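Local coordinates for protein K5 lyase (PDB 2X3H) that probably cleaves the heparosan-type K5 capsule polysaccharide of its bacterial host by beta-elimination, acting as a trimeric phage tail spike, at residues Pro44-Ile49 and Gln54-Tyr59; Thr373-Phe378 and Gly393-Leu398; Gly182-Ala187 and Lys234-Phe239. All blocks are in the same frame, centred on the assembly; numbering follows the deposited sequence.

Contact 1: Pro44-Ile49 and Gln54-Tyr59; sequences PKTEGI and QSLYEY. Unlike the reference sequence in segment 44-49: Lys45 (reference Asn).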
ATOM      1  N   PRO A  44      57.512  -6.446 -36.757  1.00 16.83           N
ATOM      2  CA  PRO A  44      57.334  -5.207 -35.991  1.00 16.42           C
ATOM      3  C   PRO A  44      56.564  -5.475 -34.717  1.00 15.10           C
ATOM      4  O   PRO A  44      55.651  -6.310 -34.721  1.00 15.45           O
ATOM      5  CB  PRO A  44      56.495  -4.314 -36.918  1.00 17.29           C
ATOM      6  CG  PRO A  44      56.465  -4.998 -38.247  1.00 17.74           C
ATOM      7  CD  PRO A  44      56.751  -6.449 -38.017  1.00 17.65           C
ATOM      8  N   LYS A  45      56.943  -4.783 -33.645  1.00 13.69           N
ATOM      9  CA  LYS A  45      56.280  -4.921 -32.354  1.00 12.11           C
ATOM     10  C   LYS A  45      55.745  -3.572 -31.890  1.00 10.44           C
ATOM     11  O   LYS A  45      56.247  -2.523 -32.289  1.00 10.05           O
ATOM     12  CB  LYS A  45      57.241  -5.505 -31.314  1.00 12.06           C
ATOM     13  CG  LYS A  45      57.637  -6.955 -31.637  1.00 12.50           C
ATOM     14  CD  LYS A  45      58.330  -7.654 -30.469  1.00 12.80           C
ATOM     15  CE  LYS A  45      58.606  -9.129 -30.790  1.00 13.45           C
ATOM     16  NZ  LYS A  45      59.190  -9.828 -29.600  1.00 12.30           N
ATOM     17  N   THR A  46      54.721  -3.609 -31.046  1.00  9.16           N
ATOM     18  CA  THR A  46      54.047  -2.380 -30.646  1.00  8.20           C
ATOM     19  C   THR A  46      54.933  -1.431 -29.838  1.00  8.84           C
ATOM     20  O   THR A  46      54.654  -0.233 -29.788  1.00  7.73           O
ATOM     21  CB  THR A  46      52.720  -2.647 -29.905  1.00  8.48           C
ATOM     22  OG1 THR A  46      52.955  -3.517 -28.788  1.00  7.66           O
ATOM     23  CG2 THR A  46      51.717  -3.284 -30.853  1.00  8.28           C
ATOM     24  N   GLU A  47      55.999  -1.941 -29.218  1.00  9.35           N
ATOM     25  CA  GLU A  47      56.949  -1.041 -28.542  1.00 10.74           C
ATOM     26  C   GLU A  47      57.639  -0.117 -29.539  1.00 11.17           C
ATOM     27  O   GLU A  47      58.131   0.957 -29.161  1.00 12.32           O
ATOM     28  CB  GLU A  47      58.023  -1.816 -27.774  1.00 10.80           C
ATOM     29  CG  GLU A  47      57.569  -2.438 -26.465  1.00 11.27           C
ATOM     30  CD  GLU A  47      57.052  -3.861 -26.638  1.00 11.71           C
ATOM     31  OE1 GLU A  47      56.839  -4.291 -27.797  1.00 12.48           O
ATOM     32  OE2 GLU A  47      56.873  -4.552 -25.610  1.00 12.69           O
ATOM     33  N   GLY A  48      57.692  -0.554 -30.798  1.00 10.76           N
ATOM     34  CA  GLY A  48      58.415   0.144 -31.851  1.00 11.31           C
ATOM     35  C   GLY A  48      57.522   0.932 -32.790  1.00 11.32           C
ATOM     36  O   GLY A  48      57.936   1.286 -33.897  1.00 12.30           O
ATOM     37  N   ILE A  49      56.296   1.211 -32.350  1.00 10.13           N
ATOM     38  CA  ILE A  49      55.337   1.973 -33.152  1.00  9.48           C
ATOM     39  C   ILE A  49      54.776   3.108 -32.301  1.00  9.61           C
ATOM     40  O   ILE A  49      54.614   2.934 -31.095  1.00  9.68           O
ATOM     41  CB  ILE A  49      54.172   1.056 -33.590  1.00  9.09           C
ATOM     42  CG1 ILE A  49      54.682  -0.076 -34.500  1.00  9.46           C
ATOM     43  CG2 ILE A  49      53.041   1.850 -34.252  1.00  8.41           C
ATOM     44  CD1 ILE A  49      53.677  -1.238 -34.631  1.00 10.55           C
ATOM     45  N   GLN A  54      53.116   8.628 -27.866  1.00 14.17           N
ATOM     46  CA  GLN A  54      53.712   7.608 -27.014  1.00 14.11           C
ATOM     47  C   GLN A  54      53.756   6.315 -27.809  1.00 13.04           C
ATOM     48  O   GLN A  54      53.210   6.249 -28.908  1.00 12.12           O
ATOM     49  CB  GLN A  54      52.917   7.423 -25.716  1.00 14.76           C
ATOM     50  CG  GLN A  54      51.553   6.787 -25.890  1.00 16.71           C
ATOM     51  CD  GLN A  54      50.795   6.621 -24.578  1.00 18.00           C
ATOM     52  OE1 GLN A  54      51.376   6.329 -23.520  1.00 19.99           O
ATOM     53  NE2 GLN A  54      49.488   6.809 -24.638  1.00 18.63           N
ATOM     54  N   SER A  55      54.404   5.291 -27.270  1.00 11.85           N
ATOM     55  CA  SER A  55      54.459   4.024 -27.985  1.00 11.07           C
ATOM     56  C   SER A  55      53.068   3.415 -28.016  1.00 10.28           C
ATOM     57  O   SER A  55      52.274   3.579 -27.084  1.00 10.58           O
ATOM     58  CB  SER A  55      55.446   3.046 -27.343  1.00 12.07           C
ATOM     59  OG  SER A  55      54.902   2.494 -26.168  1.00 12.23           O
ATOM     60  N   LEU A  56      52.776   2.706 -29.098  1.00  9.63           N
ATOM     61  CA  LEU A  56      51.517   2.012 -29.210  1.00  9.37           C
ATOM     62  C   LEU A  56      51.379   0.990 -28.082  1.00  9.38           C
ATOM     63  O   LEU A  56      50.283   0.763 -27.578  1.00  9.84           O
ATOM     64  CB  LEU A  56      51.428   1.327 -30.570  1.00  9.88           C
ATOM     65  CG  LEU A  56      50.197   0.455 -30.811  1.00  9.74           C
ATOM     66  CD1 LEU A  56      48.893   1.230 -30.582  1.00  9.50           C
ATOM     67  CD2 LEU A  56      50.277  -0.092 -32.243  1.00  8.78           C
ATOM     68  N   TYR A  57      52.494   0.364 -27.699  1.00  9.46           N
ATOM     69  CA  TYR A  57      52.455  -0.616 -26.619  1.00 10.34           C
ATOM     70  C   TYR A  57      51.862   0.011 -25.367  1.00 11.15           C
ATOM     71  O   TYR A  57      50.975  -0.561 -24.745  1.00 10.77           O
ATOM     72  CB  TYR A  57      53.848  -1.171 -26.307  1.00 11.85           C
ATOM     73  CG  TYR A  57      53.847  -2.065 -25.101  1.00 12.31           C
ATOM     74  CD1 TYR A  57      53.672  -3.435 -25.231  1.00 13.41           C
ATOM     75  CD2 TYR A  57      53.993  -1.536 -23.824  1.00 13.45           C
ATOM     76  CE1 TYR A  57      53.656  -4.260 -24.124  1.00 13.52           C
ATOM     77  CE2 TYR A  57      53.974  -2.350 -22.715  1.00 13.66           C
ATOM     78  CZ  TYR A  57      53.806  -3.707 -22.869  1.00 14.55           C
ATOM     79  OH  TYR A  57      53.797  -4.507 -21.744  1.00 15.77           O
ATOM     80  N   GLU A  58      52.374   1.183 -24.996  1.00 12.58           N
ATOM     81  CA  GLU A  58      51.944   1.830 -23.766  1.00 14.08           C
ATOM     82  C   GLU A  58      50.514   2.347 -23.890  1.00 13.89           C
ATOM     83  O   GLU A  58      49.727   2.232 -22.955  1.00 14.13           O
ATOM     84  CB  GLU A  58      52.913   2.941 -23.349  1.00 16.38           C
ATOM     85  CG  GLU A  58      54.243   2.417 -22.763  1.00 19.15           C
ATOM     86  CD  GLU A  58      54.060   1.467 -21.573  1.00 21.15           C
ATOM     87  OE1 GLU A  58      53.023   1.550 -20.861  1.00 22.59           O
ATOM     88  OE2 GLU A  58      54.968   0.636 -21.338  1.00 22.17           O
ATOM     89  N   TYR A  59      50.171   2.890 -25.053  1.00 13.49           N
ATOM     90  CA  TYR A  59      48.791   3.303 -25.285  1.00 13.61           C
ATOM     91  C   TYR A  59      47.842   2.142 -25.019  1.00 13.96           C
ATOM     92  O   TYR A  59      46.891   2.263 -24.241  1.00 14.13           O
ATOM     93  CB  TYR A  59      48.608   3.827 -26.715  1.00 13.69           C
ATOM     94  CG  TYR A  59      47.212   4.338 -26.964  1.00 13.69           C
ATOM     95  CD1 TYR A  59      46.205   3.477 -27.380  1.00 13.13           C
ATOM     96  CD2 TYR A  59      46.895   5.683 -26.774  1.00 13.18           C
ATOM     97  CE1 TYR A  59      44.907   3.931 -27.598  1.00 13.84           C
ATOM     98  CE2 TYR A  59      45.599   6.146 -26.995  1.00 13.68           C
ATOM     99  CZ  TYR A  59      44.614   5.260 -27.400  1.00 13.76           C
ATOM    100  OH  TYR A  59      43.339   5.716 -27.628  1.00 14.74           O
TER
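Ile49 O accepts a short, nearly straight hydrogen bond from Leu56 N at 2.7 Å. Thr46 O takes the next amide, Tyr57 N, at 3.1 Å. The second bond is the more bent, its donor standing well above the carbonyl plane of Thr46. Leu56 and Tyr57 open helix 56-63, so carbonyls from the segment 44-49 serve two first-turn N-H groups that the helix itself cannot pair. Ser55 completes the cap: its OG receives Glu58 N at the N-cap position.

Beside these bonds the packing is tight. Leu56 CD2 fits between two methyls, Thr46 CG2 at 3.8 Å and Ile49 CG2 at 3.9 Å, and the leucine runs alongside Ile49, pointing the same way. This apolar patch continues into the trimer, for Ile49 meets Ile49 of both other subunits and Leu56 packs on Leu60 of the third. Thr46 OG1 lies at the edge of the Tyr57 ring, close to its plane, and is hydrogen-bonded to His51 ND1 of the second subunit.

The looser, solvent side is that of Glu47. Its side chain starts away from the helix, but a bend at chi2 (91°) brings the carboxylate back over one face of the Tyr57 ring, the two planes only 13° apart and OE2 3.4 Å from CD1. Tyr57 itself is partly covered by His51 and Lys52 of the second subunit.

The chemistry thus divides: carbonyls and the serine hydroxyl satisfy the N-H groups of the helix start, and methyl groups seal the side toward the trimer interior. The carboxylate merely lies over the tyrosine in van der Waals contact, with no hydrogen bond to the ring residue to offset its charge, and is probably steadied mostly by solvent.

Contact 2: Thr373-Phe378 and Gly393-Leu398; sequences TGVITF and GRRNDL
In the later coils of a parallel beta-helix, the loop between strands 386-389 and 405-406 reaches back to the chain that leads into strand 376-378, and Arg395 makes the link. Its side chain runs extended from CG to NE, and the guanidinium, turned across that line by chi4 of 81°, comes to lie against Val375. The touching atom is CG2, which sits 3.3 Å above one face of the group, displaced toward its rim, 3.5 Å from NE and 3.7 Å from CZ. Val375 has CG1 anti to its own backbone N (chi1 -180°), which leaves CG2 as the branch facing the arginine.

No direct hydrogen bond joins the two segments. A single water does so instead: it lies at the edge of the guanidinium, in its plane, accepts from Arg395 NE at 2.9 Å and donates to Thr373 O at 2.6 Å. The remaining nitrogens are gripped by backbone carbonyls nearby, NH2 by Ala372 O and NH1 by Pro368 O and Pro392 O. With its N-H groups directed at carbonyls and water around the rim and a methyl on one face, the flat group is held against rotation.

The backbone of the same loop faces another chain, where Arg384 of the second subunit binds Gly393 O and Arg395 O. Within its own chain Arg395, collecting main-chain carbonyls from neighbouring turns with an aliphatic residue laid on its face, ties together loops between successive coils of the parallel beta-helix that each subunit brings to the trimer, a fold familiar from viral tail spikes.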
ATOM      1  N   THR A 373     -11.065 -23.850   5.596  1.00  7.06           N
ATOM      2  CA  THR A 373     -11.725 -23.226   6.761  1.00  8.23           C
ATOM      3  C   THR A 373     -10.836 -22.330   7.624  1.00  7.37           C
ATOM      4  O   THR A 373     -11.327 -21.383   8.232  1.00  8.22           O
ATOM      5  CB  THR A 373     -12.393 -24.269   7.660  1.00 10.04           C
ATOM      6  OG1 THR A 373     -11.395 -25.129   8.211  1.00 12.47           O
ATOM      7  CG2 THR A 373     -13.404 -25.083   6.858  1.00 11.46           C
ATOM      8  N   GLY A 374      -9.543 -22.616   7.688  1.00  7.13           N
ATOM      9  CA  GLY A 374      -8.665 -21.835   8.555  1.00  6.36           C
ATOM     10  C   GLY A 374      -8.394 -20.456   7.980  1.00  5.82           C
ATOM     11  O   GLY A 374      -8.149 -20.315   6.775  1.00  7.04           O
ATOM     12  N   VAL A 375      -8.431 -19.440   8.838  1.00  6.19           N
ATOM     13  CA  VAL A 375      -8.106 -18.078   8.413  1.00  5.63           C
ATOM     14  C   VAL A 375      -7.092 -17.435   9.379  1.00  5.32           C
ATOM     15  O   VAL A 375      -5.963 -17.160   8.993  1.00  6.23           O
ATOM     16  CB  VAL A 375      -9.365 -17.169   8.278  1.00  5.82           C
ATOM     17  CG1 VAL A 375      -8.954 -15.774   7.827  1.00  6.08           C
ATOM     18  CG2 VAL A 375     -10.374 -17.769   7.288  1.00  6.21           C
ATOM     19  N   ILE A 376      -7.485 -17.231  10.640  1.00  5.00           N
ATOM     20  CA  ILE A 376      -6.590 -16.598  11.626  1.00  6.01           C
ATOM     21  C   ILE A 376      -6.202 -17.567  12.733  1.00  6.24           C
ATOM     22  O   ILE A 376      -7.055 -18.325  13.217  1.00  6.22           O
ATOM     23  CB  ILE A 376      -7.267 -15.356  12.267  1.00  6.65           C
ATOM     24  CG1 ILE A 376      -7.641 -14.342  11.192  1.00  8.41           C
ATOM     25  CG2 ILE A 376      -6.343 -14.670  13.272  1.00  6.88           C
ATOM     26  CD1 ILE A 376      -8.741 -13.367  11.624  1.00 11.60           C
ATOM     27  N   THR A 377      -4.928 -17.545  13.142  1.00  5.88           N
ATOM     28  CA  THR A 377      -4.496 -18.284  14.341  1.00  6.06           C
ATOM     29  C   THR A 377      -3.863 -17.329  15.343  1.00  5.91           C
ATOM     30  O   THR A 377      -2.856 -16.681  15.029  1.00  6.63           O
ATOM     31  CB  THR A 377      -3.483 -19.406  14.006  1.00  7.40           C
ATOM     32  OG1 THR A 377      -4.114 -20.403  13.182  1.00  9.43           O
ATOM     33  CG2 THR A 377      -2.964 -20.041  15.289  1.00  7.15           C
ATOM     34  N   PHE A 378      -4.476 -17.238  16.523  1.00  5.58           N
ATOM     35  CA  PHE A 378      -3.929 -16.482  17.650  1.00  5.24           C
ATOM     36  C   PHE A 378      -3.422 -17.530  18.631  1.00  5.23           C
ATOM     37  O   PHE A 378      -4.227 -18.265  19.217  1.00  5.47           O
ATOM     38  CB  PHE A 378      -5.018 -15.671  18.366  1.00  5.01           C
ATOM     39  CG  PHE A 378      -5.603 -14.545  17.556  1.00  3.91           C
ATOM     40  CD1 PHE A 378      -4.797 -13.522  17.061  1.00  3.67           C
ATOM     41  CD2 PHE A 378      -6.966 -14.478  17.347  1.00  4.29           C
ATOM     42  CE1 PHE A 378      -5.335 -12.469  16.343  1.00  3.54           C
ATOM     43  CE2 PHE A 378      -7.523 -13.418  16.634  1.00  4.15           C
ATOM     44  CZ  PHE A 378      -6.703 -12.416  16.127  1.00  3.74           C
ATOM     45  N   GLY A 393     -13.860 -13.592   1.330  1.00  6.52           N
ATOM     46  CA  GLY A 393     -13.972 -14.697   0.370  1.00  6.90           C
ATOM     47  C   GLY A 393     -15.440 -15.063   0.227  1.00  7.53           C
ATOM     48  O   GLY A 393     -16.278 -14.163   0.078  1.00  8.62           O
ATOM     49  N   ARG A 394     -15.765 -16.364   0.291  1.00  7.18           N
ATOM     50  CA  ARG A 394     -17.181 -16.792   0.193  1.00  6.57           C
ATOM     51  C   ARG A 394     -17.860 -16.927   1.552  1.00  6.45           C
ATOM     52  O   ARG A 394     -19.008 -17.371   1.638  1.00  7.78           O
ATOM     53  CB  ARG A 394     -17.321 -18.124  -0.555  1.00  7.63           C
ATOM     54  CG  ARG A 394     -16.707 -18.143  -1.958  1.00  7.70           C
ATOM     55  CD  ARG A 394     -17.327 -17.109  -2.870  1.00  7.78           C
ATOM     56  NE  ARG A 394     -16.686 -17.086  -4.189  1.00  8.20           N
ATOM     57  CZ  ARG A 394     -15.555 -16.435  -4.456  1.00  8.26           C
ATOM     58  NH1 ARG A 394     -14.934 -15.753  -3.499  1.00  8.26           N
ATOM     59  NH2 ARG A 394     -15.051 -16.453  -5.685  1.00  7.43           N
ATOM     60  N   ARG A 395     -17.156 -16.565   2.617  1.00  4.97           N
ATOM     61  CA  ARG A 395     -17.728 -16.706   3.958  1.00  5.56           C
ATOM     62  C   ARG A 395     -18.782 -15.625   4.212  1.00  6.23           C
ATOM     63  O   ARG A 395     -18.621 -14.481   3.789  1.00  6.75           O
ATOM     64  CB  ARG A 395     -16.639 -16.619   5.024  1.00  5.32           C
ATOM     65  CG  ARG A 395     -15.571 -17.671   4.857  1.00  5.68           C
ATOM     66  CD  ARG A 395     -14.343 -17.383   5.717  1.00  5.65           C
ATOM     67  NE  ARG A 395     -13.279 -18.318   5.370  1.00  5.44           N
ATOM     68  CZ  ARG A 395     -12.463 -18.191   4.323  1.00  6.35           C
ATOM     69  NH1 ARG A 395     -12.563 -17.143   3.503  1.00  5.59           N
ATOM     70  NH2 ARG A 395     -11.532 -19.127   4.098  1.00  6.73           N
ATOM     71  N   ASN A 396     -19.846 -16.001   4.917  1.00  7.26           N
ATOM     72  CA  ASN A 396     -20.925 -15.068   5.283  1.00  7.98           C
ATOM     73  C   ASN A 396     -20.905 -14.680   6.767  1.00  7.81           C
ATOM     74  O   ASN A 396     -21.648 -13.789   7.187  1.00  8.55           O
ATOM     75  CB  ASN A 396     -22.298 -15.672   4.960  1.00  8.86           C
ATOM     76  CG  ASN A 396     -22.506 -15.923   3.475  1.00 10.34           C
ATOM     77  OD1 ASN A 396     -22.065 -15.154   2.635  1.00 11.09           O
ATOM     78  ND2 ASN A 396     -23.195 -17.005   3.156  1.00 12.78           N
ATOM     79  N   ASP A 397     -20.046 -15.334   7.547  1.00  7.89           N
ATOM     80  CA  ASP A 397     -20.021 -15.171   9.005  1.00  8.96           C
ATOM     81  C   ASP A 397     -18.709 -15.769   9.492  1.00  8.76           C
ATOM     82  O   ASP A 397     -18.432 -16.939   9.238  1.00 10.55           O
ATOM     83  CB  ASP A 397     -21.219 -15.944   9.590  1.00  9.74           C
ATOM     84  CG  ASP A 397     -21.335 -15.865  11.117  1.00 11.99           C
ATOM     85  OD1 ASP A 397     -20.404 -15.421  11.820  1.00 10.61           O
ATOM     86  OD2 ASP A 397     -22.398 -16.311  11.630  1.00 13.11           O
ATOM     87  N   LEU A 398     -17.879 -14.975  10.163  1.00  7.77           N
ATOM     88  CA  LEU A 398     -16.579 -15.489  10.584  1.00  8.51           C
ATOM     89  C   LEU A 398     -16.674 -16.426  11.780  1.00  7.96           C
ATOM     90  O   LEU A 398     -15.669 -16.989  12.188  1.00  7.99           O
ATOM     91  CB  LEU A 398     -15.597 -14.353  10.877  1.00 10.48           C
ATOM     92  CG  LEU A 398     -15.107 -13.501   9.698  1.00 11.13           C
ATOM     93  CD1 LEU A 398     -13.879 -12.755  10.102  1.00 10.60           C
ATOM     94  CD2 LEU A 398     -14.830 -14.314   8.445  1.00 11.37           C
TER
HETATM   95  O   HOH W   1     -13.558 -20.311   7.426  1.00  9.61           O

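Contact 3: Gly182-Ala187 and Lys234-Phe239; sequences GFSLIA and KNYPQF
Ser184 and Tyr236 supply the polar link. Tyr236 OH donates to Ser184 OG over 2.7 Å, and the serine oxygen lies near the plane of the phenol ring, at its edge. Ser184 OG is also hydrogen-bonded to Gln159 OE1, probably as the donor, which makes a short chain of hydrogen bonds. Both linked residues are buried, and both rest on Val178 of strand 168-178; the chain of bonds therefore satisfies hydroxyls that would be costly to leave alone in the interior.

The parallel beta-helix explains how these residues meet. Residues 184 and 185 form a corner between strands 182-183 and 186-188, while Lys234-Phe239 follows strand 227-234, whose pairing through 198-206 back to 168-178 places it two coils further along. Tyr236 spans that rise to the short serine, and the two phenylalanines span it together, since even the closest alpha carbons, those of Phe183 and Phe239, are 8.7 Å apart.

The apolar part of the contact is made by these two phenylalanines. Phe183 brings the edge of its ring, through CE1, to Phe239 CB at 3.6 Å, and its CZ lies 3.7 Å from Phe239 CD2. The rings are oblique, their planes at 38° and their centroids 5.8 Å apart. With CG beside the backbone N (chi1 -63°), the Phe183 ring swings toward Phe239 although its first bond points across.

Further neighbours extend the pair along the beta-helix: Phe239 meets Tyr266 edge-to-face, and Phe183 touches Leu219. Within its own segment, Gln238 CG covers the centre of one Phe239 face.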
ATOM      1  N   GLY A 182      24.060 -22.709   2.727  1.00  8.03           N
ATOM      2  CA  GLY A 182      24.663 -21.409   2.497  1.00  8.41           C
ATOM      3  C   GLY A 182      23.760 -20.566   1.617  1.00  7.23           C
ATOM      4  O   GLY A 182      22.615 -20.940   1.348  1.00  7.28           O
ATOM      5  N   PHE A 183      24.307 -19.451   1.147  1.00  7.50           N
ATOM      6  CA  PHE A 183      23.550 -18.435   0.425  1.00  7.24           C
ATOM      7  C   PHE A 183      24.207 -18.032  -0.887  1.00  7.92           C
ATOM      8  O   PHE A 183      25.434 -18.107  -1.046  1.00  7.40           O
ATOM      9  CB  PHE A 183      23.389 -17.198   1.309  1.00  8.79           C
ATOM     10  CG  PHE A 183      22.611 -17.470   2.557  1.00  9.61           C
ATOM     11  CD1 PHE A 183      21.250 -17.202   2.602  1.00 10.12           C
ATOM     12  CD2 PHE A 183      23.225 -18.014   3.674  1.00 10.40           C
ATOM     13  CE1 PHE A 183      20.508 -17.469   3.741  1.00 10.52           C
ATOM     14  CE2 PHE A 183      22.483 -18.286   4.824  1.00 11.05           C
ATOM     15  CZ  PHE A 183      21.126 -18.010   4.853  1.00 11.07           C
ATOM     16  N   SER A 184      23.384 -17.589  -1.832  1.00  5.79           N
ATOM     17  CA  SER A 184      23.915 -17.058  -3.081  1.00  5.99           C
ATOM     18  C   SER A 184      24.649 -15.748  -2.848  1.00  6.55           C
ATOM     19  O   SER A 184      25.767 -15.571  -3.304  1.00  6.80           O
ATOM     20  CB  SER A 184      22.800 -16.886  -4.122  1.00  6.64           C
ATOM     21  OG  SER A 184      22.310 -18.160  -4.504  1.00  7.84           O
ATOM     22  N   LEU A 185      24.009 -14.833  -2.127  1.00  5.86           N
ATOM     23  CA  LEU A 185      24.611 -13.555  -1.809  1.00  6.85           C
ATOM     24  C   LEU A 185      24.375 -13.254  -0.334  1.00  6.99           C
ATOM     25  O   LEU A 185      23.236 -13.193   0.107  1.00  7.05           O
ATOM     26  CB  LEU A 185      23.994 -12.455  -2.684  1.00  6.95           C
ATOM     27  CG  LEU A 185      24.440 -11.010  -2.411  1.00  8.11           C
ATOM     28  CD1 LEU A 185      25.937 -10.812  -2.625  1.00  8.85           C
ATOM     29  CD2 LEU A 185      23.658 -10.047  -3.293  1.00  8.63           C
ATOM     30  N   ILE A 186      25.451 -13.076   0.424  1.00  7.18           N
ATOM     31  CA  ILE A 186      25.322 -12.823   1.859  1.00  7.04           C
ATOM     32  C   ILE A 186      26.175 -11.624   2.241  1.00  7.32           C
ATOM     33  O   ILE A 186      27.333 -11.546   1.870  1.00  8.06           O
ATOM     34  CB  ILE A 186      25.716 -14.068   2.714  1.00  7.66           C
ATOM     35  CG1 ILE A 186      25.668 -13.736   4.202  1.00  8.32           C
ATOM     36  CG2 ILE A 186      27.110 -14.572   2.337  1.00  8.55           C
ATOM     37  CD1 ILE A 186      26.062 -14.863   5.117  1.00  8.13           C
ATOM     38  N   ALA A 187      25.586 -10.692   2.982  1.00  6.80           N
ATOM     39  CA  ALA A 187      26.340  -9.586   3.565  1.00  7.05           C
ATOM     40  C   ALA A 187      26.244  -9.680   5.078  1.00  8.06           C
ATOM     41  O   ALA A 187      25.160  -9.920   5.622  1.00  8.52           O
ATOM     42  CB  ALA A 187      25.793  -8.250   3.070  1.00  7.43           C
ATOM     43  N   LYS A 234      14.171 -19.111  -7.218  1.00  6.42           N
ATOM     44  CA  LYS A 234      13.442 -20.349  -7.463  1.00  6.72           C
ATOM     45  C   LYS A 234      13.944 -21.520  -6.623  1.00  7.05           C
ATOM     46  O   LYS A 234      15.142 -21.819  -6.609  1.00  7.07           O
ATOM     47  CB  LYS A 234      13.489 -20.694  -8.951  1.00  8.65           C
ATOM     48  CG  LYS A 234      12.710 -19.672  -9.763  1.00 10.42           C
ATOM     49  CD  LYS A 234      12.792 -19.891 -11.243  1.00 12.29           C
ATOM     50  CE  LYS A 234      11.801 -18.947 -11.932  1.00 12.77           C
ATOM     51  NZ  LYS A 234      12.130 -18.782 -13.358  1.00 13.91           N
ATOM     52  N   ASN A 235      13.011 -22.160  -5.919  1.00  7.12           N
ATOM     53  CA  ASN A 235      13.236 -23.432  -5.236  1.00  8.21           C
ATOM     54  C   ASN A 235      14.130 -23.384  -4.008  1.00  8.09           C
ATOM     55  O   ASN A 235      14.644 -24.419  -3.586  1.00  8.34           O
ATOM     56  CB  ASN A 235      13.816 -24.487  -6.186  1.00 10.51           C
ATOM     57  CG  ASN A 235      13.037 -24.625  -7.468  1.00 14.11           C
ATOM     58  OD1 ASN A 235      13.601 -24.479  -8.552  1.00 17.82           O
ATOM     59  ND2 ASN A 235      11.759 -24.946  -7.361  1.00 15.29           N
ATOM     60  N   TYR A 236      14.313 -22.211  -3.419  1.00  6.55           N
ATOM     61  CA  TYR A 236      15.133 -22.138  -2.206  1.00  6.42           C
ATOM     62  C   TYR A 236      14.390 -22.649  -0.973  1.00  6.53           C
ATOM     63  O   TYR A 236      13.167 -22.516  -0.877  1.00  6.75           O
ATOM     64  CB  TYR A 236      15.630 -20.717  -1.948  1.00  6.43           C
ATOM     65  CG  TYR A 236      16.756 -20.255  -2.857  1.00  6.29           C
ATOM     66  CD1 TYR A 236      16.488 -19.751  -4.121  1.00  5.82           C
ATOM     67  CD2 TYR A 236      18.087 -20.286  -2.436  1.00  6.34           C
ATOM     68  CE1 TYR A 236      17.501 -19.303  -4.946  1.00  6.01           C
ATOM     69  CE2 TYR A 236      19.121 -19.837  -3.266  1.00  6.56           C
ATOM     70  CZ  TYR A 236      18.818 -19.347  -4.515  1.00  6.38           C
ATOM     71  OH  TYR A 236      19.795 -18.877  -5.343  1.00  7.18           O
ATOM     72  N   PRO A 237      15.129 -23.254  -0.024  1.00  7.23           N
ATOM     73  CA  PRO A 237      14.496 -23.801   1.173  1.00  7.60           C
ATOM     74  C   PRO A 237      14.293 -22.802   2.323  1.00  8.06           C
ATOM     75  O   PRO A 237      13.647 -21.775   2.118  1.00  8.44           O
ATOM     76  CB  PRO A 237      15.429 -24.965   1.553  1.00  7.91           C
ATOM     77  CG  PRO A 237      16.768 -24.508   1.100  1.00  7.62           C
ATOM     78  CD  PRO A 237      16.573 -23.568  -0.069  1.00  7.28           C
ATOM     79  N   GLN A 238      14.830 -23.091   3.514  1.00  8.61           N
ATOM     80  CA  GLN A 238      14.406 -22.371   4.725  1.00  9.89           C
ATOM     81  C   GLN A 238      14.437 -20.851   4.612  1.00  8.70           C
ATOM     82  O   GLN A 238      13.487 -20.165   5.017  1.00  8.04           O
ATOM     83  CB  GLN A 238      15.262 -22.777   5.922  1.00 11.67           C
ATOM     84  CG  GLN A 238      14.964 -21.995   7.187  1.00 16.77           C
ATOM     85  CD  GLN A 238      13.767 -22.509   7.947  1.00 19.67           C
ATOM     86  OE1 GLN A 238      13.763 -22.508   9.182  1.00 23.30           O
ATOM     87  NE2 GLN A 238      12.738 -22.940   7.227  1.00 22.10           N
ATOM     88  N   PHE A 239      15.534 -20.314   4.095  1.00  7.71           N
ATOM     89  CA  PHE A 239      15.712 -18.860   4.132  1.00  8.17           C
ATOM     90  C   PHE A 239      15.230 -18.119   2.895  1.00  8.45           C
ATOM     91  O   PHE A 239      15.346 -16.892   2.797  1.00  8.72           O
ATOM     92  CB  PHE A 239      17.122 -18.500   4.594  1.00  9.27           C
ATOM     93  CG  PHE A 239      17.444 -19.090   5.931  1.00 10.11           C
ATOM     94  CD1 PHE A 239      16.807 -18.621   7.064  1.00 10.38           C
ATOM     95  CD2 PHE A 239      18.314 -20.156   6.051  1.00 10.04           C
ATOM     96  CE1 PHE A 239      17.053 -19.164   8.297  1.00 10.95           C
ATOM     97  CE2 PHE A 239      18.573 -20.711   7.296  1.00 11.15           C
ATOM     98  CZ  PHE A 239      17.939 -20.205   8.421  1.00 10.68           C
TER

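Along the chain the order is contact 1, contact 3, contact 2, and none touches another. Contact 1 lies near the N-terminal end, about 63 Å from the chain's centre, in the short hairpin and helix that precede the beta-helix. Contacts 3 and 2 both belong to that beta-helix, on opposite sides of the chain's centre, with centres about 33 Å apart and nearest atoms about 18 Å apart. Contact 1 is about 49 Å from contact 3 and about 79 Å from contact 2, centre to centre. All three have segments that meet the second subunit, contact 3 through a salt bridge from Lys234 to its Asp195, so widely separated levels of the elongated chain probably help to hold the trimer together.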